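Local structure of transcription regulator (3CLK) at residues B[175-180]-B[201-206]; B[160-165]-B[184-189]; B[52-57]-B[78-83]. The protein probably regulates transcription, its periplasmic-binding-protein-like region most likely sensing a small-molecule effector for an attached DNA-binding domain. All blocks are in the same frame, centred on the assembly; numbering follows the deposited sequence.

Overall arrangement
Contacts 1 and 3 occupy matching places in the two lobes of a periplasmic-binding-protein-like fold: each joins two successive helices that flank the third strand of their sheet's strand order 2-1-3-4-5-6. The centres of these two contacts lie about 37 Å apart. Contact 2 shares a lobe with contact 1, and the two touch, F180 of contact 1 packing on K164 and L186 of contact 2. It joins the approaches to strands 163-164 and 188-191, which lie on either side of strand 128-131. All three are partly buried. Chemistry differs: selenomethionine and aliphatic packing in contact 1, a CH-pi contact on tryptophan in contact 2, and an amide pair around buried N80 in contact 3.

Contact 1 (B[175-180]-B[201-206]); sequences QAMKAF and LNQASS
M177 and Q203 mark the point where the backbones of 175-180 and 201-206 come nearest, 6.2 Å from M177 CA to Q203 CA. The two helical segments run in broadly the same direction, their axes 8.6 Å apart at closest approach and crossing at -40°. Both residues aim CB at the partner helix, so the side chains meet at their bases, M177 CB lying 3.6 Å from Q203 CB. M177, present as selenomethionine, has CG anti to the backbone N (chi1 -175°) and then bends. That brings CG within 3.6 Å of A204 N and leaves SE 4.2 Å from A204 CB.

The helices belong to consecutive beta-alpha-beta crossovers of the Rossmann-like lobe: helix 170-180 leads into strand 188-191, and helix 194-206 follows that strand. M177 lies between the two helices and also touches I189 of the strand, T184 and I209.

On the outer side Q203 bends at chi2 (59°), turning its amide beside K178. The extended lysine passes at about a right angle, its CG 3.7 Å from Q203 CD and its CE 3.4 Å from Q203 NE2. What meets the amide here is aliphatic chain. The lysine's charged end goes back to its own helix, K178 NZ donating to a lone pair of Q175 OE1 at 3.0 Å, in the carbonyl plane.

Contact 2 (B[160-165]-B[184-189]); sequences QEWIKP and TDLTGI
W162 and L186 carry this contact, with D185 at its margin; the backbones stay well apart, 7.8 Å between W162 CA and L186 CA. The indole is worth following outward. From CB, which points along the contact and not across it, CG goes anti to the carbonyl carbon (chi1 -67°), and this brings one face of the five-membered ring against the leucine. CG meets L186 CD2 at 3.6 Å. CD1 and NE1 find the same methyl at the same separation, and CD2 and CE2 of the tryptophan lie only slightly farther from it. So near-equal a set of distances means that one methyl sits centrally over the pyrrole part: L186 CD2 is 3.4 Å from the W162 five-membered-ring centroid and 3° off the normal, a CH-pi contact over the face. Farther out, NE1 comes 3.9 Å from D185 OD2, and CZ2 lies 4.0 Å from that same oxygen. The carboxylate approaches obliquely, its plane turned 48° from the ring. The W162 side chain also touches Y147 of helix 138-153 and I156.

The loop presenting D185 and L186 is fixed by an ST turn, L186 N donating to T184 OG1 at 3.0 Å. F180 of helix 170-180 also packs on L186. The contact spans the end of the mixed sheet: backbone bonds tie W162 to I130 and T187 to Q127, so strand 128-131 runs between the strands that the two segments lead into.

With the indole N-H not hydrogen-bonded to D185, the direct hold is chiefly dispersion and CH-pi attraction, to which the nearby carboxylate can probably add no more than a weak electrostatic pull on the N-H.

Contact 3 (B[52-57]-B[78-83]); sequences EEQKHA and DDNLQL
N80 pushes its amide into the first turn of helix 53-63, between Q54 and K55, and nearly everything close in this contact happens around that group. The nearest backbone pair is K55 with N80, 5.8 Å from CA to CA. On one side N80 ND2 presses against the base of K55, 3.0 Å from K55 CA and 3.1 Å from K55 CB, a tight fit of amide nitrogen on carbon. On the other, Q54 NE2 donates to N80 OD1 at 3.1 Å, a weak bond bent to 133°, with the two amide planes 63° apart. Q54 gets there with CG anti to the backbone N (chi1 -178°) and an extended chain, its CG also lying 3.6 Å from N80 OD1. The buried oxygen has a firmer partner in T77 OG1, just before helix 78-86. With an alanine here instead of Q54, N80 OD1 would probably lose its weak second donor, and a gap would be likely to open beside L76 and T77, which the glutamine also touches.

The outer side is looser. Past CG the K55 chain bends and leads away from N80, and its NZ reaches E52 OE2 only in a long salt bridge of 3.9 Å.

Helix 53-63 connects strands 41-44 and 68-72, and helix 78-86 connects 68-72 to 91-94, so the two pack side by side as successive crossover helices of the parallel sheet. From helix 53-63, E53 packs on H35 and H56 on N40, both of the second subunit.

Contact 1 (B[175-180]-B[201-206])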
loop_
_atom_site.group_PDB
_atom_site.type_symbol
_atom_site.label_atom_id
_atom_site.label_comp_id
_atom_site.label_asym_id
_atom_site.label_seq_id
_atom_site.Cartn_x
_atom_site.Cartn_y
_atom_site.Cartn_z
ATOM N N GLN B 175 -16.564 -11.238 -2.546
ATOM C CA GLN B 175 -17.664 -11.593 -3.444
ATOM C C GLN B 175 -17.532 -13.004 -3.984
ATOM O O GLN B 175 -18.509 -13.740 -4.065
ATOM C CB GLN B 175 -17.762 -10.595 -4.615
ATOM C CG GLN B 175 -18.116 -9.157 -4.181
ATOM C CD GLN B 175 -19.310 -9.118 -3.246
ATOM O OE1 GLN B 175 -19.211 -9.515 -2.086
ATOM N NE2 GLN B 175 -20.453 -8.648 -3.752
ATOM N N ALA B 176 -16.320 -13.374 -4.372
ATOM C CA ALA B 176 -16.082 -14.711 -4.884
ATOM C C ALA B 176 -16.335 -15.764 -3.796
ATOM O O ALA B 176 -16.885 -16.824 -4.080
ATOM C CB ALA B 176 -14.649 -14.824 -5.409
HETATM N N MSE B 177 -15.948 -15.482 -2.552
HETATM C CA MSE B 177 -16.161 -16.470 -1.484
HETATM C C MSE B 177 -17.671 -16.657 -1.253
HETATM O O MSE B 177 -18.137 -17.767 -0.964
HETATM C CB MSE B 177 -15.445 -16.038 -0.195
HETATM C CG MSE B 177 -15.507 -17.058 0.957
HETATM SE SE MSE B 177 -14.681 -18.794 0.555
HETATM C CE MSE B 177 -16.248 -19.950 0.557
ATOM N N LYS B 178 -18.438 -15.574 -1.395
ATOM C CA LYS B 178 -19.887 -15.645 -1.238
ATOM C C LYS B 178 -20.423 -16.531 -2.357
ATOM O O LYS B 178 -21.296 -17.373 -2.132
ATOM C CB LYS B 178 -20.508 -14.245 -1.318
ATOM C CG LYS B 178 -20.151 -13.353 -0.135
ATOM C CD LYS B 178 -20.685 -11.943 -0.321
ATOM C CE LYS B 178 -20.236 -11.017 0.809
ATOM N NZ LYS B 178 -20.718 -9.633 0.543
ATOM N N ALA B 179 -19.875 -16.352 -3.558
ATOM C CA ALA B 179 -20.266 -17.144 -4.709
ATOM C C ALA B 179 -20.007 -18.633 -4.440
ATOM O O ALA B 179 -20.876 -19.477 -4.669
ATOM C CB ALA B 179 -19.493 -16.685 -5.937
ATOM N N PHE B 180 -18.816 -18.961 -3.952
ATOM C CA PHE B 180 -18.506 -20.358 -3.660
ATOM C C PHE B 180 -19.516 -20.894 -2.655
ATOM O O PHE B 180 -20.002 -22.017 -2.788
ATOM C CB PHE B 180 -17.095 -20.498 -3.105
ATOM C CG PHE B 180 -16.015 -20.208 -4.106
ATOM C CD1 PHE B 180 -16.068 -20.755 -5.385
ATOM C CD2 PHE B 180 -14.915 -19.434 -3.757
ATOM C CE1 PHE B 180 -15.031 -20.532 -6.298
ATOM C CE2 PHE B 180 -13.887 -19.210 -4.652
ATOM C CZ PHE B 180 -13.945 -19.761 -5.929
ATOM N N LEU B 201 -10.354 -14.730 2.802
ATOM C CA LEU B 201 -10.068 -15.120 4.177
ATOM C C LEU B 201 -11.109 -14.627 5.169
ATOM O O LEU B 201 -11.586 -15.389 6.025
ATOM C CB LEU B 201 -8.694 -14.581 4.590
ATOM C CG LEU B 201 -8.012 -15.156 5.841
ATOM C CD1 LEU B 201 -6.663 -14.456 6.074
ATOM C CD2 LEU B 201 -8.894 -14.969 7.042
ATOM N N ASN B 202 -11.441 -13.343 5.079
ATOM C CA ASN B 202 -12.413 -12.767 5.987
ATOM C C ASN B 202 -13.821 -13.297 5.726
ATOM O O ASN B 202 -14.553 -13.570 6.676
ATOM C CB ASN B 202 -12.398 -11.234 5.895
ATOM C CG ASN B 202 -11.149 -10.617 6.519
ATOM O OD1 ASN B 202 -10.438 -11.267 7.293
ATOM N ND2 ASN B 202 -10.887 -9.357 6.199
ATOM N N GLN B 203 -14.207 -13.444 4.456
ATOM C CA GLN B 203 -15.545 -13.947 4.152
ATOM C C GLN B 203 -15.682 -15.395 4.591
ATOM O O GLN B 203 -16.725 -15.793 5.107
ATOM C CB GLN B 203 -15.881 -13.840 2.660
ATOM C CG GLN B 203 -17.342 -14.241 2.351
ATOM C CD GLN B 203 -18.356 -13.376 3.095
ATOM O OE1 GLN B 203 -19.390 -13.861 3.567
ATOM N NE2 GLN B 203 -18.065 -12.091 3.195
ATOM N N ALA B 204 -14.637 -16.187 4.376
ATOM C CA ALA B 204 -14.664 -17.588 4.796
ATOM C C ALA B 204 -14.900 -17.600 6.301
ATOM O O ALA B 204 -15.726 -18.355 6.815
ATOM C CB ALA B 204 -13.336 -18.263 4.481
ATOM N N SER B 205 -14.171 -16.744 7.005
ATOM C CA SER B 205 -14.289 -16.644 8.449
ATOM C C SER B 205 -15.727 -16.335 8.863
ATOM O O SER B 205 -16.253 -16.928 9.810
ATOM C CB SER B 205 -13.338 -15.571 8.971
ATOM O OG SER B 205 -13.413 -15.485 10.380
ATOM N N SER B 206 -16.370 -15.418 8.146
ATOM C CA SER B 206 -17.749 -15.058 8.438
ATOM C C SER B 206 -18.698 -16.240 8.225
ATOM O O SER B 206 -19.740 -16.334 8.885
ATOM C CB SER B 206 -18.185 -13.878 7.569
ATOM O OG SER B 206 -17.464 -12.705 7.923
#

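Contact 2 (B[160-165]-B[184-189])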
loop_
_atom_site.group_PDB
_atom_site.type_symbol
_atom_site.label_atom_id
_atom_site.label_comp_id
_atom_site.label_asym_id
_atom_site.label_seq_id
_atom_site.Cartn_x
_atom_site.Cartn_y
_atom_site.Cartn_z
ATOM N N GLN B 160 -15.942 -24.846 -14.381
ATOM C CA GLN B 160 -16.147 -23.407 -14.489
ATOM C C GLN B 160 -16.727 -22.797 -13.222
ATOM O O GLN B 160 -16.534 -21.620 -12.961
ATOM C CB GLN B 160 -17.057 -23.076 -15.678
ATOM C CG GLN B 160 -16.404 -23.247 -17.045
ATOM C CD GLN B 160 -15.161 -22.394 -17.208
ATOM O OE1 GLN B 160 -15.160 -21.208 -16.871
ATOM N NE2 GLN B 160 -14.097 -22.990 -17.736
ATOM N N GLU B 161 -17.440 -23.595 -12.436
ATOM C CA GLU B 161 -18.026 -23.099 -11.198
ATOM C C GLU B 161 -16.963 -22.802 -10.143
ATOM O O GLU B 161 -17.234 -22.110 -9.160
ATOM C CB GLU B 161 -19.034 -24.111 -10.645
ATOM C CG GLU B 161 -20.153 -24.422 -11.617
ATOM C CD GLU B 161 -20.661 -23.171 -12.308
ATOM O OE1 GLU B 161 -21.220 -22.293 -11.615
ATOM O OE2 GLU B 161 -20.484 -23.063 -13.541
ATOM N N TRP B 162 -15.759 -23.326 -10.355
ATOM C CA TRP B 162 -14.646 -23.125 -9.430
ATOM C C TRP B 162 -13.853 -21.871 -9.789
ATOM O O TRP B 162 -12.876 -21.513 -9.116
ATOM C CB TRP B 162 -13.713 -24.339 -9.462
ATOM C CG TRP B 162 -14.312 -25.612 -8.915
ATOM C CD1 TRP B 162 -15.536 -25.765 -8.322
ATOM C CD2 TRP B 162 -13.683 -26.898 -8.867
ATOM N NE1 TRP B 162 -15.703 -27.064 -7.904
ATOM C CE2 TRP B 162 -14.580 -27.783 -8.226
ATOM C CE3 TRP B 162 -12.446 -27.390 -9.301
ATOM C CZ2 TRP B 162 -14.282 -29.131 -8.005
ATOM C CZ3 TRP B 162 -12.144 -28.737 -9.082
ATOM C CH2 TRP B 162 -13.062 -29.589 -8.439
ATOM N N ILE B 163 -14.288 -21.206 -10.854
ATOM C CA ILE B 163 -13.635 -20.003 -11.333
ATOM C C ILE B 163 -14.558 -18.811 -11.115
ATOM O O ILE B 163 -15.649 -18.738 -11.699
ATOM C CB ILE B 163 -13.298 -20.143 -12.838
ATOM C CG1 ILE B 163 -12.556 -21.464 -13.071
ATOM C CG2 ILE B 163 -12.444 -18.981 -13.300
ATOM C CD1 ILE B 163 -12.343 -21.813 -14.551
ATOM N N LYS B 164 -14.132 -17.897 -10.245
ATOM C CA LYS B 164 -14.905 -16.705 -9.934
ATOM C C LYS B 164 -14.068 -15.487 -10.277
ATOM O O LYS B 164 -13.143 -15.126 -9.546
ATOM C CB LYS B 164 -15.281 -16.676 -8.454
ATOM C CG LYS B 164 -16.154 -17.842 -8.017
ATOM C CD LYS B 164 -17.488 -17.860 -8.761
ATOM C CE LYS B 164 -18.356 -19.015 -8.287
ATOM N NZ LYS B 164 -19.651 -19.084 -9.015
ATOM N N PRO B 165 -14.362 -14.857 -11.424
ATOM C CA PRO B 165 -13.643 -13.672 -11.888
ATOM C C PRO B 165 -13.806 -12.484 -10.949
ATOM O O PRO B 165 -14.740 -12.421 -10.148
ATOM C CB PRO B 165 -14.265 -13.409 -13.260
ATOM C CG PRO B 165 -14.616 -14.779 -13.730
ATOM C CD PRO B 165 -15.236 -15.381 -12.488
ATOM N N THR B 184 -19.444 -24.633 0.334
ATOM C CA THR B 184 -18.625 -24.973 -0.821
ATOM C C THR B 184 -17.952 -26.325 -0.648
ATOM O O THR B 184 -17.642 -26.735 0.470
ATOM C CB THR B 184 -17.515 -23.931 -1.068
ATOM O OG1 THR B 184 -16.779 -24.300 -2.237
ATOM C CG2 THR B 184 -16.554 -23.860 0.112
ATOM N N ASP B 185 -17.722 -27.008 -1.762
ATOM C CA ASP B 185 -17.065 -28.308 -1.736
ATOM C C ASP B 185 -15.576 -28.112 -1.989
ATOM O O ASP B 185 -14.808 -29.072 -1.999
ATOM C CB ASP B 185 -17.665 -29.232 -2.802
ATOM C CG ASP B 185 -17.499 -28.682 -4.208
ATOM O OD1 ASP B 185 -17.903 -27.521 -4.445
ATOM O OD2 ASP B 185 -16.966 -29.407 -5.077
ATOM N N LEU B 186 -15.171 -26.863 -2.203
ATOM C CA LEU B 186 -13.760 -26.555 -2.437
ATOM C C LEU B 186 -12.992 -26.685 -1.123
ATOM O O LEU B 186 -13.530 -26.401 -0.058
ATOM C CB LEU B 186 -13.602 -25.123 -2.956
ATOM C CG LEU B 186 -14.199 -24.810 -4.332
ATOM C CD1 LEU B 186 -14.018 -23.332 -4.658
ATOM C CD2 LEU B 186 -13.515 -25.679 -5.382
ATOM N N THR B 187 -11.739 -27.117 -1.202
ATOM C CA THR B 187 -10.918 -27.238 -0.007
ATOM C C THR B 187 -9.694 -26.351 -0.168
ATOM O O THR B 187 -8.955 -26.130 0.775
ATOM C CB THR B 187 -10.443 -28.666 0.220
ATOM O OG1 THR B 187 -9.583 -29.054 -0.856
ATOM C CG2 THR B 187 -11.628 -29.607 0.310
ATOM N N GLY B 188 -9.497 -25.843 -1.378
ATOM C CA GLY B 188 -8.376 -24.965 -1.643
ATOM C C GLY B 188 -8.789 -23.868 -2.605
ATOM O O GLY B 188 -9.568 -24.110 -3.528
ATOM N N ILE B 189 -8.279 -22.662 -2.386
ATOM C CA ILE B 189 -8.588 -21.528 -3.257
ATOM C C ILE B 189 -7.341 -20.690 -3.516
ATOM O O ILE B 189 -6.570 -20.394 -2.598
ATOM C CB ILE B 189 -9.669 -20.623 -2.636
ATOM C CG1 ILE B 189 -10.985 -21.396 -2.508
ATOM C CG2 ILE B 189 -9.876 -19.373 -3.494
ATOM C CD1 ILE B 189 -12.061 -20.626 -1.752
#

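Contact 3 (B[52-57]-B[78-83])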
loop_
_atom_site.group_PDB
_atom_site.type_symbol
_atom_site.label_atom_id
_atom_site.label_comp_id
_atom_site.label_asym_id
_atom_site.label_seq_id
_atom_site.Cartn_x
_atom_site.Cartn_y
_atom_site.Cartn_z
ATOM N N GLU B 52 -7.926 9.960 -20.995
ATOM C CA GLU B 52 -6.874 10.934 -21.258
ATOM C C GLU B 52 -5.900 11.026 -20.093
ATOM O O GLU B 52 -4.782 11.519 -20.245
ATOM C CB GLU B 52 -7.482 12.313 -21.535
ATOM C CG GLU B 52 -8.305 12.373 -22.812
ATOM C CD GLU B 52 -7.482 12.057 -24.045
ATOM O OE1 GLU B 52 -6.857 10.975 -24.086
ATOM O OE2 GLU B 52 -7.461 12.890 -24.977
ATOM N N GLU B 53 -6.332 10.555 -18.928
ATOM C CA GLU B 53 -5.490 10.569 -17.739
ATOM C C GLU B 53 -4.175 9.912 -18.139
ATOM O O GLU B 53 -3.104 10.253 -17.639
ATOM C CB GLU B 53 -6.149 9.756 -16.623
ATOM C CG GLU B 53 -6.168 8.250 -16.889
ATOM C CD GLU B 53 -7.123 7.492 -15.983
ATOM O OE1 GLU B 53 -7.118 6.240 -16.028
ATOM O OE2 GLU B 53 -7.883 8.144 -15.233
ATOM N N GLN B 54 -4.288 8.967 -19.064
ATOM C CA GLN B 54 -3.160 8.205 -19.575
ATOM C C GLN B 54 -2.319 9.011 -20.559
ATOM O O GLN B 54 -1.139 9.268 -20.319
ATOM C CB GLN B 54 -3.692 6.944 -20.245
ATOM C CG GLN B 54 -2.647 6.015 -20.789
ATOM C CD GLN B 54 -3.219 4.647 -21.073
ATOM O OE1 GLN B 54 -3.627 3.935 -20.155
ATOM N NE2 GLN B 54 -3.267 4.273 -22.345
ATOM N N LYS B 55 -2.935 9.400 -21.669
ATOM C CA LYS B 55 -2.257 10.176 -22.698
ATOM C C LYS B 55 -1.470 11.329 -22.081
ATOM O O LYS B 55 -0.334 11.596 -22.471
ATOM C CB LYS B 55 -3.292 10.701 -23.697
ATOM C CG LYS B 55 -2.734 11.387 -24.935
ATOM C CD LYS B 55 -2.422 12.846 -24.677
ATOM C CE LYS B 55 -2.549 13.644 -25.961
ATOM N NZ LYS B 55 -3.929 13.536 -26.516
ATOM N N HIS B 56 -2.075 12.005 -21.108
ATOM C CA HIS B 56 -1.427 13.127 -20.437
ATOM C C HIS B 56 -0.297 12.687 -19.516
ATOM O O HIS B 56 0.624 13.454 -19.234
ATOM C CB HIS B 56 -2.461 13.927 -19.648
ATOM C CG HIS B 56 -3.389 14.714 -20.517
ATOM N ND1 HIS B 56 -2.970 15.797 -21.259
ATOM C CD2 HIS B 56 -4.703 14.548 -20.800
ATOM C CE1 HIS B 56 -3.984 16.265 -21.964
ATOM N NE2 HIS B 56 -5.048 15.525 -21.704
ATOM N N ALA B 57 -0.372 11.450 -19.042
ATOM C CA ALA B 57 0.669 10.930 -18.173
ATOM C C ALA B 57 1.920 10.762 -19.031
ATOM O O ALA B 57 3.013 11.171 -18.635
ATOM C CB ALA B 57 0.242 9.593 -17.577
ATOM N N ASP B 78 -4.152 1.441 -27.742
ATOM C CA ASP B 78 -3.412 1.283 -28.989
ATOM C C ASP B 78 -2.732 2.581 -29.421
ATOM O O ASP B 78 -1.581 2.567 -29.867
ATOM C CB ASP B 78 -4.343 0.798 -30.100
ATOM C CG ASP B 78 -5.066 -0.478 -29.731
ATOM O OD1 ASP B 78 -5.989 -0.418 -28.891
ATOM O OD2 ASP B 78 -4.707 -1.543 -30.274
ATOM N N ASP B 79 -3.440 3.699 -29.287
ATOM C CA ASP B 79 -2.893 4.994 -29.677
ATOM C C ASP B 79 -1.890 5.558 -28.674
ATOM O O ASP B 79 -0.913 6.195 -29.066
ATOM C CB ASP B 79 -4.023 6.005 -29.908
ATOM C CG ASP B 79 -4.942 5.594 -31.045
ATOM O OD1 ASP B 79 -4.431 5.104 -32.073
ATOM O OD2 ASP B 79 -6.172 5.771 -30.917
ATOM N N ASN B 80 -2.126 5.339 -27.384
ATOM C CA ASN B 80 -1.198 5.834 -26.375
ATOM C C ASN B 80 0.127 5.082 -26.468
ATOM O O ASN B 80 1.175 5.615 -26.113
ATOM C CB ASN B 80 -1.797 5.690 -24.975
ATOM C CG ASN B 80 -2.665 6.875 -24.589
ATOM O OD1 ASN B 80 -3.787 6.714 -24.101
ATOM N ND2 ASN B 80 -2.142 8.078 -24.800
ATOM N N LEU B 81 0.071 3.848 -26.961
ATOM C CA LEU B 81 1.260 3.023 -27.120
ATOM C C LEU B 81 2.085 3.505 -28.310
ATOM O O LEU B 81 3.308 3.619 -28.212
ATOM C CB LEU B 81 0.872 1.559 -27.320
ATOM C CG LEU B 81 2.000 0.582 -27.679
ATOM C CD1 LEU B 81 3.126 0.666 -26.657
ATOM C CD2 LEU B 81 1.434 -0.828 -27.737
ATOM N N GLN B 82 1.425 3.781 -29.436
ATOM C CA GLN B 82 2.146 4.271 -30.612
ATOM C C GLN B 82 2.728 5.631 -30.240
ATOM O O GLN B 82 3.777 6.034 -30.737
ATOM C CB GLN B 82 1.214 4.420 -31.821
ATOM C CG GLN B 82 0.005 5.304 -31.573
ATOM C CD GLN B 82 -0.454 6.051 -32.814
ATOM O OE1 GLN B 82 -0.700 5.454 -33.864
ATOM N NE2 GLN B 82 -0.573 7.370 -32.694
ATOM N N LEU B 83 2.036 6.330 -29.349
ATOM C CA LEU B 83 2.484 7.634 -28.897
ATOM C C LEU B 83 3.831 7.508 -28.178
ATOM O O LEU B 83 4.786 8.210 -28.506
ATOM C CB LEU B 83 1.433 8.246 -27.972
ATOM C CG LEU B 83 1.682 9.637 -27.386
ATOM C CD1 LEU B 83 2.567 9.538 -26.158
ATOM C CD2 LEU B 83 2.302 10.536 -28.451
#